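Local coordinates for protein-glutamine gamma-glutamyltransferase 2 (Pagrus major, PDB 1G0D) that probably catalyses the calcium-dependent cross-linking of peptide-bound glutamine to lysine or other primary amines and probably also binds GTP, at residues W167-S172 with H479-F484; T486-I491 with I580-P585; A245-T250 with V553-L558. All blocks are in the same frame, centred on the assembly; numbering follows the deposited sequence.

Interaction 1: W167-S172 with H479-F484; sequences WDYIRS and HAQPVF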
loop_
_atom_site.group_PDB
_atom_site.type_symbol
_atom_site.label_atom_id
_atom_site.label_comp_id
_atom_site.label_asym_id
_atom_site.label_seq_id
_atom_site.Cartn_x
_atom_site.Cartn_y
_atom_site.Cartn_z
ATOM N N TRP A 167 -3.873 16.122 5.831
ATOM C CA TRP A 167 -3.061 16.037 7.048
ATOM C C TRP A 167 -3.680 16.593 8.298
ATOM O O TRP A 167 -3.252 16.238 9.396
ATOM C CB TRP A 167 -1.731 16.722 6.859
ATOM C CG TRP A 167 -1.924 18.132 6.574
ATOM C CD1 TRP A 167 -1.970 18.709 5.354
ATOM C CD2 TRP A 167 -2.160 19.164 7.518
ATOM N NE1 TRP A 167 -2.220 20.049 5.471
ATOM C CE2 TRP A 167 -2.341 20.353 6.795
ATOM C CE3 TRP A 167 -2.234 19.203 8.904
ATOM C CZ2 TRP A 167 -2.588 21.564 7.410
ATOM C CZ3 TRP A 167 -2.483 20.405 9.517
ATOM C CH2 TRP A 167 -2.657 21.570 8.777
ATOM N N ASP A 168 -4.653 17.486 8.141
ATOM C CA ASP A 168 -5.332 18.087 9.291
ATOM C C ASP A 168 -6.663 17.391 9.515
ATOM O O ASP A 168 -7.362 17.671 10.472
ATOM C CB ASP A 168 -5.573 19.588 9.063
ATOM C CG ASP A 168 -6.185 19.889 7.693
ATOM O OD1 ASP A 168 -6.139 19.023 6.791
ATOM O OD2 ASP A 168 -6.713 21.008 7.506
ATOM N N TYR A 169 -7.001 16.462 8.639
ATOM C CA TYR A 169 -8.270 15.773 8.735
ATOM C C TYR A 169 -8.063 14.385 8.106
ATOM O O TYR A 169 -8.502 14.109 6.985
ATOM C CB TYR A 169 -9.311 16.640 7.996
ATOM C CG TYR A 169 -10.773 16.227 8.048
ATOM C CD1 TYR A 169 -11.193 15.073 8.713
ATOM C CD2 TYR A 169 -11.729 16.957 7.340
ATOM C CE1 TYR A 169 -12.558 14.645 8.659
ATOM C CE2 TYR A 169 -13.077 16.549 7.275
ATOM C CZ TYR A 169 -13.488 15.388 7.931
ATOM O OH TYR A 169 -14.804 14.974 7.814
ATOM N N ILE A 170 -7.380 13.524 8.869
ATOM C CA ILE A 170 -7.035 12.156 8.473
ATOM C C ILE A 170 -8.151 11.139 8.625
ATOM O O ILE A 170 -8.789 11.065 9.660
ATOM C CB ILE A 170 -5.845 11.639 9.307
ATOM C CG1 ILE A 170 -4.639 12.552 9.109
ATOM C CG2 ILE A 170 -5.510 10.213 8.926
ATOM C CD1 ILE A 170 -3.468 12.124 9.874
ATOM N N ARG A 171 -8.375 10.348 7.591
ATOM C CA ARG A 171 -9.396 9.315 7.641
ATOM C C ARG A 171 -8.713 7.951 7.422
ATOM O O ARG A 171 -7.627 7.864 6.853
ATOM C CB ARG A 171 -10.475 9.581 6.573
ATOM C CG ARG A 171 -10.978 8.329 5.772
ATOM C CD ARG A 171 -11.712 8.698 4.436
ATOM N NE ARG A 171 -12.947 7.931 4.204
ATOM C CZ ARG A 171 -13.413 7.567 2.997
ATOM N NH1 ARG A 171 -12.749 7.895 1.872
ATOM N NH2 ARG A 171 -14.550 6.869 2.912
ATOM N N SER A 172 -9.347 6.889 7.896
ATOM C CA SER A 172 -8.786 5.563 7.745
ATOM C C SER A 172 -9.653 4.677 6.915
ATOM O O SER A 172 -10.888 4.703 7.039
ATOM C CB SER A 172 -8.662 4.854 9.084
ATOM O OG SER A 172 -8.411 5.755 10.134
ATOM N N HIS A 479 -13.465 24.893 9.345
ATOM C CA HIS A 479 -14.731 24.309 8.967
ATOM C C HIS A 479 -15.208 23.256 9.957
ATOM O O HIS A 479 -14.396 22.670 10.676
ATOM C CB HIS A 479 -14.623 23.705 7.565
ATOM C CG HIS A 479 -13.788 22.457 7.486
ATOM N ND1 HIS A 479 -12.717 22.336 6.626
ATOM C CD2 HIS A 479 -13.907 21.255 8.100
ATOM C CE1 HIS A 479 -12.214 21.120 6.714
ATOM N NE2 HIS A 479 -12.918 20.444 7.602
ATOM N N ALA A 480 -16.519 23.003 9.968
ATOM C CA ALA A 480 -17.138 22.014 10.872
ATOM C C ALA A 480 -17.243 20.596 10.312
ATOM O O ALA A 480 -18.155 19.860 10.699
ATOM C CB ALA A 480 -18.542 22.478 11.270
ATOM N N GLN A 481 -16.325 20.217 9.422
ATOM C CA GLN A 481 -16.324 18.896 8.782
ATOM C C GLN A 481 -17.688 18.581 8.199
ATOM O O GLN A 481 -18.414 17.752 8.735
ATOM C CB GLN A 481 -15.959 17.815 9.782
ATOM C CG GLN A 481 -14.578 17.959 10.327
ATOM C CD GLN A 481 -14.414 17.210 11.620
ATOM O OE1 GLN A 481 -14.598 17.775 12.708
ATOM N NE2 GLN A 481 -14.071 15.923 11.517
ATOM N N PRO A 482 -18.035 19.210 7.061
ATOM C CA PRO A 482 -19.330 19.008 6.394
ATOM C C PRO A 482 -19.574 17.633 5.852
ATOM O O PRO A 482 -18.626 16.923 5.506
ATOM C CB PRO A 482 -19.289 20.004 5.254
ATOM C CG PRO A 482 -17.827 20.105 4.943
ATOM C CD PRO A 482 -17.185 20.141 6.296
ATOM N N VAL A 483 -20.852 17.267 5.763
ATOM C CA VAL A 483 -21.231 15.992 5.191
ATOM C C VAL A 483 -21.672 16.193 3.746
ATOM O O VAL A 483 -22.431 17.097 3.470
ATOM C CB VAL A 483 -22.411 15.394 5.934
ATOM C CG1 VAL A 483 -22.817 14.049 5.280
ATOM C CG2 VAL A 483 -22.048 15.228 7.384
ATOM N N PHE A 484 -21.198 15.370 2.823
ATOM C CA PHE A 484 -21.611 15.504 1.434
ATOM C C PHE A 484 -23.131 15.535 1.388
ATOM O O PHE A 484 -23.790 14.724 2.055
ATOM C CB PHE A 484 -21.124 14.324 0.601
ATOM C CG PHE A 484 -21.481 14.432 -0.844
ATOM C CD1 PHE A 484 -21.042 15.517 -1.590
ATOM C CD2 PHE A 484 -22.275 13.466 -1.461
ATOM C CE1 PHE A 484 -21.385 15.637 -2.943
ATOM C CE2 PHE A 484 -22.625 13.579 -2.814
ATOM C CZ PHE A 484 -22.179 14.670 -3.554
#

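Interaction 2: T486-I491 with I580-P585; sequences TDFDVI and IPLSTP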
loop_
_atom_site.group_PDB
_atom_site.type_symbol
_atom_site.label_atom_id
_atom_site.label_comp_id
_atom_site.label_asym_id
_atom_site.label_seq_id
_atom_site.Cartn_x
_atom_site.Cartn_y
_atom_site.Cartn_z
ATOM N N THR A 486 -24.767 18.548 1.960
ATOM C CA THR A 486 -25.162 19.787 2.621
ATOM C C THR A 486 -24.464 21.091 2.198
ATOM O O THR A 486 -23.350 21.078 1.649
ATOM C CB THR A 486 -25.023 19.630 4.179
ATOM O OG1 THR A 486 -23.662 19.806 4.568
ATOM C CG2 THR A 486 -25.463 18.244 4.633
ATOM N N ASP A 487 -25.140 22.220 2.435
ATOM C CA ASP A 487 -24.557 23.521 2.141
ATOM C C ASP A 487 -23.908 23.877 3.454
ATOM O O ASP A 487 -24.468 23.592 4.500
ATOM C CB ASP A 487 -25.601 24.597 1.877
ATOM C CG ASP A 487 -26.764 24.130 1.052
ATOM O OD1 ASP A 487 -26.583 23.376 0.066
ATOM O OD2 ASP A 487 -27.881 24.564 1.402
ATOM N N PHE A 488 -22.763 24.537 3.440
ATOM C CA PHE A 488 -22.130 24.850 4.718
ATOM C C PHE A 488 -21.312 26.107 4.660
ATOM O O PHE A 488 -21.081 26.658 3.603
ATOM C CB PHE A 488 -21.204 23.689 5.128
ATOM C CG PHE A 488 -20.199 23.308 4.053
ATOM C CD1 PHE A 488 -20.515 22.341 3.090
ATOM C CD2 PHE A 488 -18.961 23.948 3.976
ATOM C CE1 PHE A 488 -19.610 22.031 2.057
ATOM C CE2 PHE A 488 -18.064 23.642 2.950
ATOM C CZ PHE A 488 -18.387 22.686 1.992
ATOM N N ASP A 489 -20.839 26.538 5.810
ATOM C CA ASP A 489 -20.021 27.723 5.851
ATOM C C ASP A 489 -18.609 27.318 6.204
ATOM O O ASP A 489 -18.397 26.313 6.897
ATOM C CB ASP A 489 -20.508 28.697 6.918
ATOM C CG ASP A 489 -21.995 28.961 6.841
ATOM O OD1 ASP A 489 -22.577 29.286 7.899
ATOM O OD2 ASP A 489 -22.579 28.848 5.740
ATOM N N VAL A 490 -17.654 28.098 5.701
ATOM C CA VAL A 490 -16.230 27.920 5.967
ATOM C C VAL A 490 -15.765 29.300 6.410
ATOM O O VAL A 490 -15.936 30.263 5.677
ATOM C CB VAL A 490 -15.425 27.576 4.671
ATOM C CG1 VAL A 490 -13.956 27.614 4.971
ATOM C CG2 VAL A 490 -15.819 26.209 4.138
ATOM N N ILE A 491 -15.187 29.424 7.594
ATOM C CA ILE A 491 -14.708 30.736 7.994
ATOM C C ILE A 491 -13.253 30.950 7.626
ATOM O O ILE A 491 -12.434 30.028 7.701
ATOM C CB ILE A 491 -14.847 30.966 9.489
ATOM C CG1 ILE A 491 -16.294 30.816 9.873
ATOM C CG2 ILE A 491 -14.390 32.347 9.857
ATOM C CD1 ILE A 491 -16.537 29.465 10.370
ATOM N N ILE A 580 -11.050 20.600 2.024
ATOM C CA ILE A 580 -12.149 20.096 2.795
ATOM C C ILE A 580 -12.719 18.807 2.253
ATOM O O ILE A 580 -13.247 18.768 1.159
ATOM C CB ILE A 580 -13.270 21.128 2.878
ATOM C CG1 ILE A 580 -12.687 22.477 3.284
ATOM C CG2 ILE A 580 -14.306 20.699 3.905
ATOM C CD1 ILE A 580 -13.717 23.576 3.491
ATOM N N PRO A 581 -12.540 17.701 2.986
ATOM C CA PRO A 581 -13.102 16.438 2.526
ATOM C C PRO A 581 -14.559 16.306 3.080
ATOM O O PRO A 581 -14.781 16.198 4.294
ATOM C CB PRO A 581 -12.129 15.404 3.093
ATOM C CG PRO A 581 -11.376 16.102 4.177
ATOM C CD PRO A 581 -11.755 17.528 4.216
ATOM N N LEU A 582 -15.546 16.356 2.191
ATOM C CA LEU A 582 -16.939 16.254 2.610
ATOM C C LEU A 582 -17.234 14.766 2.855
ATOM O O LEU A 582 -16.993 13.937 1.972
ATOM C CB LEU A 582 -17.858 16.830 1.518
ATOM C CG LEU A 582 -18.161 18.333 1.391
ATOM C CD1 LEU A 582 -17.054 19.145 1.902
ATOM C CD2 LEU A 582 -18.351 18.684 -0.037
ATOM N N SER A 583 -17.770 14.436 4.039
ATOM C CA SER A 583 -18.038 13.039 4.430
ATOM C C SER A 583 -19.198 12.296 3.802
ATOM O O SER A 583 -20.165 12.905 3.384
ATOM C CB SER A 583 -18.186 12.919 5.963
ATOM O OG SER A 583 -18.863 14.002 6.580
ATOM N N THR A 584 -19.093 10.967 3.739
ATOM C CA THR A 584 -20.174 10.128 3.222
ATOM C C THR A 584 -20.711 9.384 4.450
ATOM O O THR A 584 -20.010 9.240 5.455
ATOM C CB THR A 584 -19.701 9.123 2.166
ATOM O OG1 THR A 584 -18.447 8.565 2.565
ATOM C CG2 THR A 584 -19.545 9.811 0.806
ATOM N N PRO A 585 -21.958 8.906 4.397
ATOM C CA PRO A 585 -22.416 8.217 5.608
ATOM C C PRO A 585 -21.589 6.982 5.878
ATOM O O PRO A 585 -21.004 6.424 4.952
ATOM C CB PRO A 585 -23.882 7.891 5.316
ATOM C CG PRO A 585 -24.012 7.928 3.808
ATOM C CD PRO A 585 -22.969 8.906 3.323
#

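Interaction 3: A245-T250 with V553-L558; sequences APYRWT and VSEHHL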
loop_
_atom_site.group_PDB
_atom_site.type_symbol
_atom_site.label_atom_id
_atom_site.label_comp_id
_atom_site.label_asym_id
_atom_site.label_seq_id
_atom_site.Cartn_x
_atom_site.Cartn_y
_atom_site.Cartn_z
ATOM N N ALA A 245 -13.629 1.749 -10.437
ATOM C CA ALA A 245 -12.975 2.946 -9.963
ATOM C C ALA A 245 -12.093 2.567 -8.779
ATOM O O ALA A 245 -12.482 1.745 -7.936
ATOM C CB ALA A 245 -14.003 3.954 -9.535
ATOM N N PRO A 246 -10.886 3.158 -8.699
ATOM C CA PRO A 246 -9.949 2.882 -7.607
ATOM C C PRO A 246 -10.520 2.983 -6.194
ATOM O O PRO A 246 -10.180 2.187 -5.326
ATOM C CB PRO A 246 -8.836 3.896 -7.843
ATOM C CG PRO A 246 -8.836 4.081 -9.294
ATOM C CD PRO A 246 -10.298 4.094 -9.672
ATOM N N TYR A 247 -11.389 3.952 -5.959
ATOM C CA TYR A 247 -11.947 4.146 -4.624
ATOM C C TYR A 247 -12.944 3.050 -4.198
ATOM O O TYR A 247 -13.449 3.054 -3.068
ATOM C CB TYR A 247 -12.597 5.532 -4.551
ATOM C CG TYR A 247 -13.926 5.564 -5.229
ATOM C CD1 TYR A 247 -14.028 5.894 -6.575
ATOM C CD2 TYR A 247 -15.083 5.183 -4.551
ATOM C CE1 TYR A 247 -15.253 5.836 -7.244
ATOM C CE2 TYR A 247 -16.311 5.117 -5.202
ATOM C CZ TYR A 247 -16.393 5.443 -6.557
ATOM O OH TYR A 247 -17.608 5.367 -7.214
ATOM N N ARG A 248 -13.198 2.105 -5.102
ATOM C CA ARG A 248 -14.129 1.009 -4.854
ATOM C C ARG A 248 -13.530 -0.167 -4.085
ATOM O O ARG A 248 -14.197 -0.793 -3.287
ATOM C CB ARG A 248 -14.658 0.449 -6.192
ATOM C CG ARG A 248 -15.793 1.225 -6.857
ATOM C CD ARG A 248 -17.144 0.818 -6.329
ATOM N NE ARG A 248 -17.979 0.165 -7.335
ATOM C CZ ARG A 248 -18.860 -0.789 -7.042
ATOM N NH1 ARG A 248 -19.578 -1.329 -8.006
ATOM N NH2 ARG A 248 -19.008 -1.220 -5.781
ATOM N N TRP A 249 -12.281 -0.496 -4.353
ATOM C CA TRP A 249 -11.697 -1.652 -3.723
ATOM C C TRP A 249 -11.499 -1.594 -2.229
ATOM O O TRP A 249 -11.043 -0.592 -1.684
ATOM C CB TRP A 249 -10.363 -1.986 -4.368
ATOM C CG TRP A 249 -10.294 -1.886 -5.876
ATOM C CD1 TRP A 249 -9.669 -0.901 -6.572
ATOM C CD2 TRP A 249 -10.655 -2.889 -6.846
ATOM N NE1 TRP A 249 -9.601 -1.222 -7.898
ATOM C CE2 TRP A 249 -10.194 -2.436 -8.108
ATOM C CE3 TRP A 249 -11.314 -4.125 -6.776
ATOM C CZ2 TRP A 249 -10.364 -3.174 -9.306
ATOM C CZ3 TRP A 249 -11.480 -4.867 -7.969
ATOM C CH2 TRP A 249 -11.000 -4.380 -9.216
ATOM N N THR A 250 -11.827 -2.703 -1.568
ATOM C CA THR A 250 -11.645 -2.816 -0.121
ATOM C C THR A 250 -10.563 -3.848 0.203
ATOM O O THR A 250 -10.311 -4.144 1.367
ATOM C CB THR A 250 -12.937 -3.231 0.568
ATOM O OG1 THR A 250 -13.664 -4.161 -0.252
ATOM C CG2 THR A 250 -13.778 -2.008 0.797
ATOM N N VAL A 553 -17.225 18.548 -7.826
ATOM C CA VAL A 553 -16.592 17.611 -6.927
ATOM C C VAL A 553 -16.597 16.190 -7.507
ATOM O O VAL A 553 -17.435 15.883 -8.342
ATOM C CB VAL A 553 -17.309 17.751 -5.572
ATOM C CG1 VAL A 553 -17.865 16.472 -5.098
ATOM C CG2 VAL A 553 -16.386 18.393 -4.603
ATOM N N SER A 554 -15.628 15.361 -7.087
ATOM C CA SER A 554 -15.423 13.948 -7.527
ATOM C C SER A 554 -15.795 12.918 -6.438
ATOM O O SER A 554 -16.351 13.264 -5.391
ATOM C CB SER A 554 -13.940 13.722 -7.858
ATOM O OG SER A 554 -13.720 13.537 -9.234
ATOM N N GLU A 555 -15.419 11.656 -6.673
ATOM C CA GLU A 555 -15.700 10.561 -5.745
ATOM C C GLU A 555 -15.171 10.813 -4.337
ATOM O O GLU A 555 -15.683 10.240 -3.376
ATOM C CB GLU A 555 -15.083 9.279 -6.267
ATOM C CG GLU A 555 -13.582 9.366 -6.339
ATOM C CD GLU A 555 -13.063 9.462 -7.756
ATOM O OE1 GLU A 555 -11.836 9.283 -7.931
ATOM O OE2 GLU A 555 -13.872 9.712 -8.687
ATOM N N HIS A 556 -14.149 11.656 -4.210
ATOM C CA HIS A 556 -13.593 11.945 -2.893
ATOM C C HIS A 556 -14.261 13.166 -2.278
ATOM O O HIS A 556 -13.998 13.505 -1.137
ATOM C CB HIS A 556 -12.057 12.140 -2.949
ATOM C CG HIS A 556 -11.266 10.850 -2.982
ATOM N ND1 HIS A 556 -11.853 9.603 -2.960
ATOM C CD2 HIS A 556 -9.932 10.628 -3.082
ATOM C CE1 HIS A 556 -10.921 8.667 -3.048
ATOM N NE2 HIS A 556 -9.747 9.263 -3.124
ATOM N N HIS A 557 -15.120 13.839 -3.029
ATOM C CA HIS A 557 -15.821 15.006 -2.477
ATOM C C HIS A 557 -14.908 16.045 -1.801
ATOM O O HIS A 557 -15.136 16.424 -0.643
ATOM C CB HIS A 557 -16.882 14.542 -1.460
ATOM C CG HIS A 557 -17.522 13.234 -1.804
ATOM N ND1 HIS A 557 -18.690 13.147 -2.530
ATOM C CD2 HIS A 557 -17.137 11.962 -1.563
ATOM C CE1 HIS A 557 -18.996 11.878 -2.724
ATOM N NE2 HIS A 557 -18.067 11.137 -2.146
ATOM N N LEU A 558 -13.904 16.529 -2.537
ATOM C CA LEU A 558 -12.942 17.505 -2.015
ATOM C C LEU A 558 -13.070 18.960 -2.512
ATOM O O LEU A 558 -13.240 19.229 -3.704
ATOM C CB LEU A 558 -11.537 17.027 -2.337
ATOM C CG LEU A 558 -10.907 15.880 -1.575
ATOM C CD1 LEU A 558 -9.789 15.344 -2.464
ATOM C CD2 LEU A 558 -10.379 16.346 -0.190
HETATM O O HOH W 1 -10.718 6.834 -7.425
#

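Interaction 1: W167-S172 with H479-F484
The ring of Y169 meets Q481 over one face and H479 beside CD2. The CG methylene of Q481 sits over one face of the phenol, 4.0 Å from the centroid of the Y169 ring, a CH-pi contact 27° off the ring normal. The amide of Q481 stands almost upright on that ring, its plane 88° from the ring plane. Its NE2 lies 3.5 Å from CE1 of Y169. Further back, CB of Q481 packs on OH of Y169.

H479 meets Y169 rim to rim. NE2 of H479 is 3.7 Å from CD2 of Y169, and that carbon lies near the imidazole plane. The Y169 and H479 ring centroids are 5.8 Å apart and neither ring covers the other's face, so this is not a stack.

The Y169 side chain swings out with CG anti to its backbone N (chi1 -174°), which carries the ring away from strand 169-176 to the 479-484 loop. P581 packs against Y169, and I580 touches both H479 and P482. Further along, R171 forms a salt bridge with D672.

H479, A480, Q481, P482 and P581 belong to a GTP-binding site inferred by similarity. Y169 therefore closes on the rim of a probable nucleotide pocket.

Interaction 2: T486-I491 with I580-P585
F488 and V490 of strand 488-496 face I580 and L582 across the interior of a beta sandwich. Strand 488-496 is the middle strand of an antiparallel sheet of three, between 473-479 and 536-544. I580 is the next-to-last residue of strand 573-581, which belongs to the other, mixed sheet, and L582 follows just beyond that strand. The contact is buried and wholly apolar.

Before the strand, T486 and D487 tie down the incoming loop. OG1 of T486 is hydrogen-bonded to O of V483. OD1 of D487 is hydrogen-bonded to N of Y546.

F488 comes next. Its CG lies between the backbone N and the carbonyl carbon (chi1 53°), and the ring points into the sandwich. The far end of the ring meets L582: CZ of F488 is 3.8 Å from CD1 of L582, and CE1 of F488 is 4.0 Å from CG of L582. The leucine approaches at a slant, neither over the face nor at the edge. I580 only grazes the ring, with CD1 of I580 4.4 Å from CE2 of F488. P482, L544 and I559 also pack on F488.

D489 points to the other side of the strand and forms a salt bridge with R543. V490 turns inward again. Its backbone pairs with M542 on strand 536-544, and its side chain also touches I477. CG2 of V490 lies at the edge of the F488 ring, in its plane, so the two neighbours on the strand form one apolar patch.

I580 and P581 are part of the GTP site inferred by similarity. The I580 side chain is extended (chi2 -176°) and meets V490 tip to tip, with CD1 of I580 3.4 Å from CG2 of V490.

Interaction 3: A245-T250 with V553-L558
Y247 and E555 both turn CG into the position between the backbone N and the carbonyl carbon, with chi1 77° in Y247. This sets the ring of Y247 against the aliphatic part of E555. CB of E555 lies over one face of the phenol, 3.8 Å from the centroid of the Y247 ring, in a CH-pi contact 23° off the ring normal. The E555 chain then bends at chi2, and its CG comes 3.5 Å from CD1 of Y247. The carboxylate plane of E555 runs roughly parallel to the ring, tilted by 21°, on the side where CB sits. On the opposite face of the phenol is CG of R248.

A water joins the two sides. It donates to OE1 of E555 at 2.7 Å and accepts a weak bond from N of Y247. It sits in the plane of the Y247 ring, at its edge. OE1 of E555 has a second partner in OH of Y240.

E555 and H556 are the central residues of a type I beta turn from S554 to H557, closed by a bond of 2.7 Å from N of H557 to O of S554. The turn leads into strand 558-566, and it faces the loop before helix 253-261 in the papain-like catalytic core. At its tip, CE1 of H556 packs on CB of Y247, 3.9 Å away. H556 also lies close to Y515, a residue important for catalytic activity.

The hydroxyl of Y247 is hydrogen-bonded to OD2 of D666 and NZ of K671. R248 forms a salt bridge with D664, and NE2 of H557 is hydrogen-bonded to O of K671.

Interaction 1 is a surface contact, whereas interactions 2 and 3 are buried. Interactions 1 and 2 adjoin: backbone bonds join P482 and F484 of 479-484 to S583 of 580-585, and both contacts include residues of the inferred GTP site. Interaction 2 is purely aliphatic and aromatic, as suits a sandwich interior. The other two each set a methylene over a tyrosine face, but interaction 3 adds a water bridge and a carboxylate. Interactions 1 and 3 join the catalytic core to the following beta domain, while interaction 2 lies within that domain. Interaction 3 meets interaction 2 where N of L582 probably bonds to O of H557.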